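Transcription termination factor FttA (Methanosarcina mazei, PDB 2XR1) probably terminates transcription genome-wide by cleaving nascent RNA at the exit channel of RNA polymerase, acting as a homodimer whose nuclease centres each hold two zinc ions. Local coordinates at residues Gly34-Leu39 and Arg64-Pro69; Ser103-Ile108 and Ile134-Arg139; Cys268-Arg273 and Pro310-Glu315; Arg423-Met428 and Gly449-Ala454. One frame throughout, in Å; residues are numbered along the deposited sequence.

Interaction 1. Residues Gly34-Leu39 and Arg64-Pro69; sequences GPQLVL and RIAMRP
Leu37 and Leu39 turn both their N-H and their C=O toward Arg64-Pro69, and every polar group so presented is taken up. Leu37 N donates to Arg64 O at 3.1 Å, and Leu37 O receives Ala66 N at 3.0 Å. One step on, Leu39 N reaches Ala66 O at 2.8 Å, while Arg68 N closes on Leu39 O at 2.8 Å. Ala66 thus spends its N-H and its carbonyl on the same neighbouring strand, through Leu37 and Leu39, and Ile65 CA and Met67 CA lend C-H contacts to the oxygens of Leu37 and Leu39. Val38 faces the other way and pairs through its backbone with Glu31. This places 36-39 in the middle of a three-stranded mixed sheet, parallel to 65-69 and antiparallel to 30-33, as expected of a type II KH domain built in the order α-β-β-α-α-β. Leucines and an isoleucine suit the face that helices 7-18 and 52-61 cover. There Leu37 and Ile65 run side by side, CD2 to CD1 3.8 Å, and Leu39 CG rests on Ile65 CG2 at 3.7 Å. The face carrying Val38 and Ala66 is more polar. Gln36, extended beyond CG with chi2 -173°, lays OE1 3.6 Å from Ala66 CB, whose small methyl leaves room for the amide. The same side chain passes Arg64 obliquely, CG to NH2 3.5 Å, with amide and guanidinium planes 35° apart. Arg68 lays its CG and CD across Val38 CG1, while its guanidinium forms a salt bridge with Glu33 on the far strand.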
loop_
_atom_site.group_PDB
_atom_site.type_symbol
_atom_site.label_atom_id
_atom_site.label_comp_id
_atom_site.label_asym_id
_atom_site.label_seq_id
_atom_site.Cartn_x
_atom_site.Cartn_y
_atom_site.Cartn_z
ATOM N N GLY B 34 -24.373 8.680 13.729
ATOM C CA GLY B 34 -23.858 7.650 12.855
ATOM C C GLY B 34 -24.335 7.923 11.438
ATOM O O GLY B 34 -24.425 9.089 11.008
ATOM N N PRO B 35 -24.688 6.849 10.710
ATOM C CA PRO B 35 -25.134 6.985 9.341
ATOM C C PRO B 35 -26.384 7.844 9.156
ATOM O O PRO B 35 -26.560 8.360 8.078
ATOM C CB PRO B 35 -25.409 5.555 8.940
ATOM C CG PRO B 35 -24.546 4.783 9.784
ATOM C CD PRO B 35 -24.619 5.437 11.094
ATOM N N GLN B 36 -27.206 8.023 10.196
ATOM C CA GLN B 36 -28.546 8.599 10.059
ATOM C C GLN B 36 -28.641 10.092 10.347
ATOM O O GLN B 36 -27.935 10.631 11.187
ATOM C CB GLN B 36 -29.517 7.919 11.040
ATOM C CG GLN B 36 -29.689 6.447 10.877
ATOM C CD GLN B 36 -30.777 5.906 11.764
ATOM O OE1 GLN B 36 -31.785 5.411 11.285
ATOM N NE2 GLN B 36 -30.577 6.001 13.065
ATOM N N LEU B 37 -29.586 10.740 9.688
ATOM C CA LEU B 37 -30.048 12.056 10.098
ATOM C C LEU B 37 -31.168 11.784 11.046
ATOM O O LEU B 37 -32.056 11.006 10.713
ATOM C CB LEU B 37 -30.579 12.815 8.905
ATOM C CG LEU B 37 -31.120 14.200 9.229
ATOM C CD1 LEU B 37 -30.117 15.006 10.038
ATOM C CD2 LEU B 37 -31.514 14.914 7.916
ATOM N N VAL B 38 -31.130 12.382 12.228
ATOM C CA VAL B 38 -32.111 12.091 13.254
ATOM C C VAL B 38 -32.856 13.345 13.644
ATOM O O VAL B 38 -32.227 14.326 13.993
ATOM C CB VAL B 38 -31.454 11.514 14.480
ATOM C CG1 VAL B 38 -32.412 11.528 15.641
ATOM C CG2 VAL B 38 -31.031 10.095 14.197
ATOM N N LEU B 39 -34.193 13.296 13.586
ATOM C CA LEU B 39 -35.085 14.379 14.048
ATOM C C LEU B 39 -35.562 14.086 15.457
ATOM O O LEU B 39 -36.199 13.076 15.694
ATOM C CB LEU B 39 -36.345 14.505 13.162
ATOM C CG LEU B 39 -36.147 14.409 11.658
ATOM C CD1 LEU B 39 -37.462 14.689 10.944
ATOM C CD2 LEU B 39 -35.066 15.364 11.252
ATOM N N ARG B 64 -31.397 8.843 4.537
ATOM C CA ARG B 64 -32.004 8.081 5.631
ATOM C C ARG B 64 -32.216 9.001 6.837
ATOM O O ARG B 64 -31.280 9.671 7.300
ATOM C CB ARG B 64 -31.136 6.880 6.067
ATOM C CG ARG B 64 -30.872 5.792 4.984
ATOM C CD ARG B 64 -31.146 4.322 5.466
ATOM N NE ARG B 64 -30.971 4.071 6.914
ATOM C CZ ARG B 64 -29.810 3.814 7.540
ATOM N NH1 ARG B 64 -28.651 3.788 6.879
ATOM N NH2 ARG B 64 -29.804 3.583 8.852
ATOM N N ILE B 65 -33.453 8.999 7.336
ATOM C CA ILE B 65 -33.880 9.828 8.457
ATOM C C ILE B 65 -34.698 8.996 9.425
ATOM O O ILE B 65 -35.585 8.280 9.003
ATOM C CB ILE B 65 -34.749 11.004 7.995
ATOM C CG1 ILE B 65 -33.987 11.863 6.985
ATOM C CG2 ILE B 65 -35.180 11.846 9.204
ATOM C CD1 ILE B 65 -34.633 13.200 6.713
ATOM N N ALA B 66 -34.373 9.083 10.712
ATOM C CA ALA B 66 -35.192 8.529 11.787
ATOM C C ALA B 66 -35.682 9.687 12.690
ATOM O O ALA B 66 -34.987 10.689 12.897
ATOM C CB ALA B 66 -34.393 7.506 12.605
ATOM N N MET B 67 -36.883 9.559 13.224
ATOM C CA MET B 67 -37.309 10.486 14.246
ATOM C C MET B 67 -37.058 9.806 15.587
ATOM O O MET B 67 -37.022 8.593 15.649
ATOM C CB MET B 67 -38.773 10.889 14.023
ATOM C CG MET B 67 -39.763 9.938 14.594
ATOM S SD MET B 67 -39.945 10.145 16.362
ATOM C CE MET B 67 -41.098 8.820 16.716
ATOM N N ARG B 68 -36.840 10.570 16.648
ATOM C CA ARG B 68 -36.900 9.996 17.979
ATOM C C ARG B 68 -37.388 10.949 19.074
ATOM O O ARG B 68 -37.345 12.168 18.925
ATOM C CB ARG B 68 -35.589 9.345 18.387
ATOM C CG ARG B 68 -34.336 9.901 17.788
ATOM C CD ARG B 68 -33.125 8.981 18.106
ATOM N NE ARG B 68 -32.888 8.791 19.561
ATOM C CZ ARG B 68 -31.696 8.581 20.127
ATOM N NH1 ARG B 68 -30.586 8.539 19.391
ATOM N NH2 ARG B 68 -31.613 8.418 21.445
ATOM N N PRO B 69 -37.882 10.376 20.177
ATOM C CA PRO B 69 -38.484 11.197 21.194
ATOM C C PRO B 69 -37.461 12.097 21.865
ATOM O O PRO B 69 -36.355 11.666 22.187
ATOM C CB PRO B 69 -39.022 10.170 22.191
ATOM C CG PRO B 69 -39.203 8.938 21.394
ATOM C CD PRO B 69 -38.048 8.941 20.476
#

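Interaction 2. Residues Ser103-Ile108 and Ile134-Arg139; sequences SGEVII and IPKVVR
Val106 and Ile108 sit firmly against Ile134, Lys136 and Val138 through their backbones, the tight part of the contact. Val106 N gives its hydrogen to Ile134 O at 2.9 Å, and Val106 O takes Lys136 N at 2.9 Å. Ile108 continues the parallel pairing, accepting from Val138 N at 2.9 Å. The strand pair begins loosely, with a weak bond from Ile134 N to Gly104 O at 3.3 Å. On the face of Val106, Ile108, Pro135 and Val137 the apolar contact is light: Val106 CG1 lies 4.3 Å from Pro135 CB, placed there by a chi1 of 53° that sets this methyl between the backbone N and the carbonyl carbon. Val106 touches Phe99, and Ile108 touches Ile94 and Tyr97, of the adjoining strand 94-99. Proline fits position 135 because its nitrogen points away from 105-108, so no bond is lost.

The other face is the solvent side, where aliphatic parts meet and charged ends do not pair. Lys136, bent at chi2 (-55°), passes its CE over one face of the Glu105 carboxylate, yet NZ stays 4.2 Å from OE2, beyond a salt bridge. Its CB meets Ile107 CD1 at 3.8 Å, methylene against methyl. Strand 134-139 is one of the two outermost strands of the three-stranded sheet in this second KH domain, whose β-α-α-β part the pairing completes. Cohesion therefore rests mainly on backbone bonds, with apolar contacts adding to it, while Glu105 and Lys136 probably contribute no more than a weak attraction.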
loop_
_atom_site.group_PDB
_atom_site.type_symbol
_atom_site.label_atom_id
_atom_site.label_comp_id
_atom_site.label_asym_id
_atom_site.label_seq_id
_atom_site.Cartn_x
_atom_site.Cartn_y
_atom_site.Cartn_z
ATOM N N SER B 103 -32.983 4.841 20.779
ATOM C CA SER B 103 -33.957 5.213 19.738
ATOM C C SER B 103 -35.387 5.411 20.250
ATOM O O SER B 103 -36.313 5.575 19.462
ATOM C CB SER B 103 -33.952 4.205 18.550
ATOM O OG SER B 103 -34.275 2.877 18.951
ATOM N N GLY B 104 -35.579 5.419 21.556
ATOM C CA GLY B 104 -36.910 5.623 22.111
ATOM C C GLY B 104 -37.937 4.621 21.614
ATOM O O GLY B 104 -39.093 4.976 21.420
ATOM N N GLU B 105 -37.515 3.366 21.418
ATOM C CA GLU B 105 -38.431 2.252 21.095
ATOM C C GLU B 105 -38.619 1.376 22.349
ATOM O O GLU B 105 -37.753 1.371 23.230
ATOM C CB GLU B 105 -37.904 1.453 19.883
ATOM C CG GLU B 105 -37.742 2.346 18.632
ATOM C CD GLU B 105 -37.376 1.624 17.299
ATOM O OE1 GLU B 105 -36.946 0.450 17.302
ATOM O OE2 GLU B 105 -37.500 2.269 16.222
ATOM N N VAL B 106 -39.769 0.702 22.466
ATOM C CA VAL B 106 -39.923 -0.399 23.424
ATOM C C VAL B 106 -40.241 -1.706 22.690
ATOM O O VAL B 106 -41.279 -1.832 22.040
ATOM C CB VAL B 106 -40.986 -0.144 24.509
ATOM C CG1 VAL B 106 -42.328 0.236 23.905
ATOM C CG2 VAL B 106 -41.146 -1.376 25.384
ATOM N N ILE B 107 -39.326 -2.671 22.806
ATOM C CA ILE B 107 -39.538 -4.004 22.298
ATOM C C ILE B 107 -40.369 -4.753 23.314
ATOM O O ILE B 107 -40.008 -4.799 24.466
ATOM C CB ILE B 107 -38.230 -4.763 22.123
ATOM C CG1 ILE B 107 -37.275 -4.018 21.190
ATOM C CG2 ILE B 107 -38.503 -6.148 21.545
ATOM C CD1 ILE B 107 -37.701 -4.027 19.793
ATOM N N ILE B 108 -41.480 -5.326 22.878
ATOM C CA ILE B 108 -42.344 -6.127 23.722
ATOM C C ILE B 108 -42.295 -7.554 23.202
ATOM O O ILE B 108 -42.501 -7.784 22.018
ATOM C CB ILE B 108 -43.792 -5.637 23.652
ATOM C CG1 ILE B 108 -43.921 -4.299 24.382
ATOM C CG2 ILE B 108 -44.735 -6.682 24.188
ATOM C CD1 ILE B 108 -45.311 -3.701 24.317
ATOM N N ILE B 134 -42.335 4.171 21.246
ATOM C CA ILE B 134 -42.907 3.461 20.101
ATOM C C ILE B 134 -42.812 1.945 20.309
ATOM O O ILE B 134 -41.717 1.415 20.463
ATOM C CB ILE B 134 -42.201 3.811 18.778
ATOM C CG1 ILE B 134 -42.053 5.325 18.604
ATOM C CG2 ILE B 134 -42.985 3.238 17.611
ATOM C CD1 ILE B 134 -40.870 5.663 17.730
ATOM N N PRO B 135 -43.958 1.244 20.324
ATOM C CA PRO B 135 -43.916 -0.203 20.507
ATOM C C PRO B 135 -43.553 -1.006 19.246
ATOM O O PRO B 135 -44.131 -0.819 18.177
ATOM C CB PRO B 135 -45.336 -0.546 20.977
ATOM C CG PRO B 135 -46.046 0.738 21.158
ATOM C CD PRO B 135 -45.334 1.757 20.375
ATOM N N LYS B 136 -42.569 -1.885 19.397
ATOM C CA LYS B 136 -42.211 -2.849 18.378
ATOM C C LYS B 136 -42.484 -4.202 18.988
ATOM O O LYS B 136 -41.770 -4.636 19.872
ATOM C CB LYS B 136 -40.730 -2.723 18.003
ATOM C CG LYS B 136 -40.263 -1.313 17.647
ATOM C CD LYS B 136 -41.104 -0.701 16.534
ATOM C CE LYS B 136 -40.403 0.485 15.870
ATOM N NZ LYS B 136 -41.195 1.049 14.725
ATOM N N VAL B 137 -43.533 -4.870 18.537
ATOM C CA VAL B 137 -43.909 -6.128 19.151
ATOM C C VAL B 137 -43.263 -7.279 18.409
ATOM O O VAL B 137 -43.144 -7.252 17.182
ATOM C CB VAL B 137 -45.411 -6.296 19.185
ATOM C CG1 VAL B 137 -45.777 -7.588 19.893
ATOM C CG2 VAL B 137 -46.038 -5.106 19.895
ATOM N N VAL B 138 -42.858 -8.290 19.168
ATOM C CA VAL B 138 -42.050 -9.385 18.665
ATOM C C VAL B 138 -42.522 -10.659 19.348
ATOM O O VAL B 138 -42.969 -10.620 20.476
ATOM C CB VAL B 138 -40.517 -9.094 18.914
ATOM C CG1 VAL B 138 -39.808 -10.277 19.534
ATOM C CG2 VAL B 138 -39.814 -8.589 17.614
ATOM N N ARG B 139 -42.440 -11.780 18.648
ATOM C CA ARG B 139 -42.884 -13.053 19.171
ATOM C C ARG B 139 -41.872 -13.554 20.196
ATOM O O ARG B 139 -40.682 -13.458 19.972
ATOM C CB ARG B 139 -43.057 -14.062 18.028
ATOM C CG ARG B 139 -44.040 -15.187 18.320
ATOM C CD ARG B 139 -43.943 -16.324 17.279
ATOM N NE ARG B 139 -45.148 -17.169 17.238
ATOM C CZ ARG B 139 -45.521 -18.018 18.200
ATOM N NH1 ARG B 139 -44.806 -18.167 19.319
ATOM N NH2 ARG B 139 -46.635 -18.721 18.048
#

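Interaction 3. Residues Cys268-Arg273 and Pro310-Glu315; sequences CTPPTR and PLDYEE
Cys268 O is gripped twice by the opposing segment: Leu311 N donates to it at 2.9 Å, and Pro310 CA adds a C-H contact. Leu311 O answers by receiving Thr269 CA at 3.3 Å in a nearly straight C-H...O contact. These exchanges lie where strands 266-268 and 308-310 end, neighbours at the sheet edge of the metallo-beta-lactamase fold joined by a β-α-β crossover through helices 270-290 and 299-306.

Thr269 is the N-cap of helix 270-290. With chi1 at 56°, OG1 turns back to accept a weak bond from Thr272 N, and it also bonds Gly335 O. That torsion sends CG2 toward Tyr313, where it meets CE1 at 3.7 Å. Pro270 suits the first turn of a helix, where no N-H is required, and its ring packs obliquely on Pro310, CG to CB 4.1 Å. Asp312 crosses Pro270 at about a right angle, OD1 to CG 3.5 Å, its oxygen being held by Tyr464 OH. Over one face of the Arg273 guanidinium lies Pro310 CD.

Asp312-Glu315 form a type II turn, with Asp312 N donating to Glu315 OE1 at 3.1 Å. Tyr313 OH bonds Ser336 O. The side chain of Thr269 is about 7 Å from that of the zinc ligand His245. The bonds to Gly335 O and Ser336 O fasten the helix start and the turn to the loop after His332, another zinc ligand, and may help fix that loop.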
loop_
_atom_site.group_PDB
_atom_site.type_symbol
_atom_site.label_atom_id
_atom_site.label_comp_id
_atom_site.label_asym_id
_atom_site.label_seq_id
_atom_site.Cartn_x
_atom_site.Cartn_y
_atom_site.Cartn_z
ATOM N N CYS B 268 -21.906 -3.824 11.159
ATOM C CA CYS B 268 -22.229 -5.227 10.910
ATOM C C CYS B 268 -23.709 -5.443 11.066
ATOM O O CYS B 268 -24.407 -4.531 11.381
ATOM C CB CYS B 268 -21.517 -6.127 11.890
ATOM S SG CYS B 268 -22.101 -5.830 13.541
ATOM N N THR B 269 -24.189 -6.657 10.796
ATOM C CA THR B 269 -25.640 -6.955 10.929
ATOM C C THR B 269 -25.967 -7.098 12.389
ATOM O O THR B 269 -25.079 -7.270 13.183
ATOM C CB THR B 269 -26.060 -8.241 10.184
ATOM O OG1 THR B 269 -25.254 -9.333 10.649
ATOM C CG2 THR B 269 -25.902 -8.046 8.664
ATOM N N PRO B 270 -27.228 -6.986 12.760
ATOM C CA PRO B 270 -27.555 -7.160 14.209
ATOM C C PRO B 270 -27.151 -8.504 14.815
ATOM O O PRO B 270 -26.653 -8.545 15.933
ATOM C CB PRO B 270 -29.073 -6.972 14.260
ATOM C CG PRO B 270 -29.387 -6.132 13.060
ATOM C CD PRO B 270 -28.338 -6.381 12.000
ATOM N N PRO B 271 -27.385 -9.613 14.115
ATOM C CA PRO B 271 -26.961 -10.873 14.695
ATOM C C PRO B 271 -25.436 -10.995 14.784
ATOM O O PRO B 271 -24.917 -11.574 15.741
ATOM C CB PRO B 271 -27.529 -11.916 13.729
ATOM C CG PRO B 271 -28.567 -11.194 12.978
ATOM C CD PRO B 271 -28.118 -9.817 12.860
ATOM N N THR B 272 -24.725 -10.477 13.803
ATOM C CA THR B 272 -23.295 -10.445 13.895
ATOM C C THR B 272 -22.875 -9.772 15.183
ATOM O O THR B 272 -21.969 -10.209 15.866
ATOM C CB THR B 272 -22.684 -9.677 12.694
ATOM O OG1 THR B 272 -22.988 -10.394 11.507
ATOM C CG2 THR B 272 -21.201 -9.537 12.802
ATOM N N ARG B 273 -23.520 -8.672 15.501
ATOM C CA ARG B 273 -23.132 -7.912 16.653
ATOM C C ARG B 273 -23.161 -8.814 17.875
ATOM O O ARG B 273 -22.196 -8.903 18.624
ATOM C CB ARG B 273 -24.119 -6.786 16.827
ATOM C CG ARG B 273 -23.556 -5.625 17.572
ATOM C CD ARG B 273 -24.072 -5.532 18.937
ATOM N NE ARG B 273 -25.517 -5.409 19.044
ATOM C CZ ARG B 273 -26.173 -4.275 19.331
ATOM N NH1 ARG B 273 -25.535 -3.094 19.459
ATOM N NH2 ARG B 273 -27.497 -4.304 19.482
ATOM N N PRO B 310 -25.243 -1.491 14.173
ATOM C CA PRO B 310 -25.806 -2.535 13.316
ATOM C C PRO B 310 -26.592 -1.981 12.180
ATOM O O PRO B 310 -27.250 -0.996 12.369
ATOM C CB PRO B 310 -26.770 -3.264 14.239
ATOM C CG PRO B 310 -27.094 -2.255 15.372
ATOM C CD PRO B 310 -25.819 -1.495 15.548
ATOM N N LEU B 311 -26.550 -2.644 11.030
ATOM C CA LEU B 311 -27.359 -2.323 9.879
ATOM C C LEU B 311 -28.011 -3.562 9.383
ATOM O O LEU B 311 -27.368 -4.614 9.294
ATOM C CB LEU B 311 -26.481 -1.812 8.767
ATOM C CG LEU B 311 -25.483 -0.729 9.140
ATOM C CD1 LEU B 311 -24.728 -0.395 7.842
ATOM C CD2 LEU B 311 -26.189 0.469 9.766
ATOM N N ASP B 312 -29.273 -3.462 9.001
ATOM C CA ASP B 312 -29.969 -4.585 8.402
ATOM C C ASP B 312 -29.616 -4.757 6.914
ATOM O O ASP B 312 -29.162 -3.810 6.225
ATOM C CB ASP B 312 -31.464 -4.422 8.591
ATOM C CG ASP B 312 -31.895 -4.626 10.063
ATOM O OD1 ASP B 312 -31.866 -5.767 10.548
ATOM O OD2 ASP B 312 -32.287 -3.659 10.759
ATOM N N TYR B 313 -29.823 -5.979 6.410
ATOM C CA TYR B 313 -29.733 -6.209 4.983
ATOM C C TYR B 313 -30.528 -5.146 4.202
ATOM O O TYR B 313 -31.640 -4.726 4.626
ATOM C CB TYR B 313 -30.293 -7.568 4.630
ATOM C CG TYR B 313 -29.562 -8.754 5.182
ATOM C CD1 TYR B 313 -28.191 -8.736 5.376
ATOM C CD2 TYR B 313 -30.230 -9.935 5.438
ATOM C CE1 TYR B 313 -27.515 -9.861 5.861
ATOM C CE2 TYR B 313 -29.558 -11.046 5.890
ATOM C CZ TYR B 313 -28.206 -11.007 6.103
ATOM O OH TYR B 313 -27.529 -12.126 6.604
ATOM N N GLU B 314 -29.968 -4.758 3.049
ATOM C CA GLU B 314 -30.650 -3.902 2.059
ATOM C C GLU B 314 -30.854 -2.444 2.476
ATOM O O GLU B 314 -31.626 -1.727 1.876
ATOM C CB GLU B 314 -31.997 -4.505 1.632
ATOM C CG GLU B 314 -31.882 -5.802 0.852
ATOM C CD GLU B 314 -33.217 -6.221 0.199
ATOM O OE1 GLU B 314 -34.246 -5.456 0.259
ATOM O OE2 GLU B 314 -33.246 -7.333 -0.372
ATOM N N GLU B 315 -30.129 -2.010 3.482
ATOM C CA GLU B 315 -30.293 -0.700 4.052
ATOM C C GLU B 315 -29.038 0.060 3.616
ATOM O O GLU B 315 -27.943 -0.233 4.113
ATOM C CB GLU B 315 -30.392 -0.867 5.555
ATOM C CG GLU B 315 -30.578 0.368 6.392
ATOM C CD GLU B 315 -31.012 0.006 7.833
ATOM O OE1 GLU B 315 -30.183 -0.537 8.624
ATOM O OE2 GLU B 315 -32.200 0.245 8.162
#

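Interaction 4. Residues Arg423-Met428 and Gly449-Ala454; sequences RSQEVM and GMIWEA
Ser424 and Ile451 meet in a buried, mainly apolar packing of two helix starts, in the Beta-CASP domain with its all-parallel sheet flanked by helices. No hydrogen bond joins the two segments directly. Ile451 sets its branches around Ser424: CG2 and CD1 each lie 3.8 Å from Ser424 CB. Serine is small enough to let the isoleucine close in, and its OG is occupied by the carbonyls of Phe419 and Ala420. Met428 and Ile451 run antiparallel alongside one another, SD to CG2 4.0 Å. The bend at chi3 (61°) carries Met428 CE to the edge of the Trp452 ring, near its plane, 4.4 Å from CZ3. Flexible methionine can thus follow two differently shaped surfaces.

Gln425 brings the polar component. Its chain bends at chi2 (83°), placing NE2 3.9 Å from Ala454 CB, where the small alanine methyl lets the amide come close. Gly422 N holds OE1, while NE2 serves Ala420 O and Thr455 OG1, so the amide links the loop before its own helix to Thr455 of helix 451-460.

Helices 423-436 and 451-460 follow strands 414-417 and 445-448. Both lean on Leu508 of strand 506-509, the strand between those two, with Phe486 and Pro488 of the edge strand meeting Met428 and Trp452.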
loop_
_atom_site.group_PDB
_atom_site.type_symbol
_atom_site.label_atom_id
_atom_site.label_comp_id
_atom_site.label_asym_id
_atom_site.label_seq_id
_atom_site.Cartn_x
_atom_site.Cartn_y
_atom_site.Cartn_z
ATOM N N ARG B 423 -21.159 -24.648 12.088
ATOM C CA ARG B 423 -21.309 -26.069 11.748
ATOM C C ARG B 423 -22.196 -26.785 12.755
ATOM O O ARG B 423 -22.866 -27.752 12.431
ATOM C CB ARG B 423 -19.944 -26.743 11.687
ATOM C CG ARG B 423 -19.008 -26.121 10.696
ATOM C CD ARG B 423 -17.645 -26.574 10.905
ATOM N NE ARG B 423 -16.810 -26.012 9.854
ATOM C CZ ARG B 423 -15.597 -26.422 9.537
ATOM N NH1 ARG B 423 -15.038 -27.418 10.203
ATOM N NH2 ARG B 423 -14.952 -25.825 8.548
ATOM N N SER B 424 -22.215 -26.281 13.975
ATOM C CA SER B 424 -23.012 -26.857 15.000
ATOM C C SER B 424 -24.509 -26.766 14.677
ATOM O O SER B 424 -25.242 -27.754 14.789
ATOM C CB SER B 424 -22.700 -26.160 16.309
ATOM O OG SER B 424 -22.934 -24.765 16.206
ATOM N N GLN B 425 -24.989 -25.610 14.244
ATOM C CA GLN B 425 -26.448 -25.454 14.090
ATOM C C GLN B 425 -26.998 -26.337 12.986
ATOM O O GLN B 425 -27.977 -27.059 13.216
ATOM C CB GLN B 425 -26.857 -23.993 13.894
ATOM C CG GLN B 425 -26.800 -23.178 15.187
ATOM C CD GLN B 425 -25.438 -22.663 15.542
ATOM O OE1 GLN B 425 -24.596 -22.413 14.674
ATOM N NE2 GLN B 425 -25.213 -22.474 16.825
ATOM N N GLU B 426 -26.359 -26.338 11.817
ATOM C CA GLU B 426 -26.797 -27.223 10.727
ATOM C C GLU B 426 -26.742 -28.691 11.161
ATOM O O GLU B 426 -27.660 -29.473 10.847
ATOM C CB GLU B 426 -26.042 -27.001 9.386
ATOM C CG GLU B 426 -26.823 -26.120 8.327
ATOM C CD GLU B 426 -26.759 -26.624 6.803
ATOM O OE1 GLU B 426 -25.717 -26.370 6.069
ATOM O OE2 GLU B 426 -27.786 -27.237 6.357
ATOM N N VAL B 427 -25.717 -29.063 11.918
ATOM C CA VAL B 427 -25.642 -30.444 12.401
ATOM C C VAL B 427 -26.807 -30.768 13.335
ATOM O O VAL B 427 -27.399 -31.822 13.247
ATOM C CB VAL B 427 -24.309 -30.763 13.106
ATOM C CG1 VAL B 427 -24.335 -32.165 13.696
ATOM C CG2 VAL B 427 -23.176 -30.642 12.166
ATOM N N MET B 428 -27.149 -29.847 14.216
ATOM C CA MET B 428 -28.276 -30.056 15.168
ATOM C C MET B 428 -29.585 -30.265 14.440
ATOM O O MET B 428 -30.371 -31.073 14.838
ATOM C CB MET B 428 -28.419 -28.862 16.119
ATOM C CG MET B 428 -27.237 -28.671 17.055
ATOM S SD MET B 428 -27.201 -27.042 17.843
ATOM C CE MET B 428 -28.784 -27.139 18.744
ATOM N N GLY B 449 -19.206 -25.652 24.916
ATOM C CA GLY B 449 -18.445 -24.490 24.457
ATOM C C GLY B 449 -19.167 -23.376 23.698
ATOM O O GLY B 449 -18.653 -22.902 22.666
ATOM N N MET B 450 -20.297 -22.925 24.234
ATOM C CA MET B 450 -21.068 -21.776 23.703
ATOM C C MET B 450 -21.982 -22.055 22.499
ATOM O O MET B 450 -22.656 -21.145 21.999
ATOM C CB MET B 450 -20.193 -20.543 23.400
ATOM C CG MET B 450 -19.231 -20.114 24.491
ATOM S SD MET B 450 -20.021 -19.601 25.991
ATOM C CE MET B 450 -19.667 -17.821 25.925
ATOM N N ILE B 451 -22.059 -23.306 22.069
ATOM C CA ILE B 451 -22.952 -23.662 20.981
ATOM C C ILE B 451 -24.371 -23.289 21.308
ATOM O O ILE B 451 -25.064 -22.668 20.491
ATOM C CB ILE B 451 -22.899 -25.154 20.662
ATOM C CG1 ILE B 451 -21.572 -25.477 19.987
ATOM C CG2 ILE B 451 -24.047 -25.548 19.756
ATOM C CD1 ILE B 451 -21.381 -26.934 19.805
ATOM N N TRP B 452 -24.806 -23.674 22.499
ATOM C CA TRP B 452 -26.183 -23.477 22.915
ATOM C C TRP B 452 -26.588 -21.998 23.026
ATOM O O TRP B 452 -27.633 -21.585 22.537
ATOM C CB TRP B 452 -26.389 -24.149 24.258
ATOM C CG TRP B 452 -27.778 -24.055 24.756
ATOM C CD1 TRP B 452 -28.195 -23.437 25.871
ATOM C CD2 TRP B 452 -28.943 -24.582 24.113
ATOM N NE1 TRP B 452 -29.547 -23.563 25.995
ATOM C CE2 TRP B 452 -30.038 -24.250 24.918
ATOM C CE3 TRP B 452 -29.159 -25.297 22.918
ATOM C CZ2 TRP B 452 -31.354 -24.620 24.598
ATOM C CZ3 TRP B 452 -30.458 -25.662 22.587
ATOM C CH2 TRP B 452 -31.546 -25.319 23.434
ATOM N N GLU B 453 -25.775 -21.202 23.700
ATOM C CA GLU B 453 -25.978 -19.758 23.741
ATOM C C GLU B 453 -25.972 -19.143 22.333
ATOM O O GLU B 453 -26.770 -18.231 22.040
ATOM C CB GLU B 453 -24.908 -19.128 24.624
ATOM C CG GLU B 453 -24.964 -17.606 24.776
ATOM C CD GLU B 453 -26.300 -17.075 25.220
ATOM O OE1 GLU B 453 -26.863 -17.582 26.247
ATOM O OE2 GLU B 453 -26.766 -16.140 24.535
ATOM N N ALA B 454 -25.109 -19.654 21.448
ATOM C CA ALA B 454 -25.083 -19.190 20.041
ATOM C C ALA B 454 -26.391 -19.509 19.342
ATOM O O ALA B 454 -26.862 -18.753 18.499
ATOM C CB ALA B 454 -23.956 -19.793 19.303
#

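Overall arrangement
From the N terminus the four contacts follow in series, none nesting in or crossing another. Interaction 1 closes the helical excursion between the second and third strands of the first KH domain, and interaction 2 does the same in the second. The two meet where Met67 packs on Ile134 and Pro69 lies beside Gly104, coupling the KH domains. Interaction 3 closes a longer helical loop in the metallo-beta-lactamase domain, and interaction 1 touches it through Arg64 on Glu315. Interaction 4, in the Beta-CASP domain, closes the connection from helix 423-436 through strand 445-448 to helix 451-460. Helix 270-290, which starts in interaction 3, reaches Met450 of interaction 4 through Leu278.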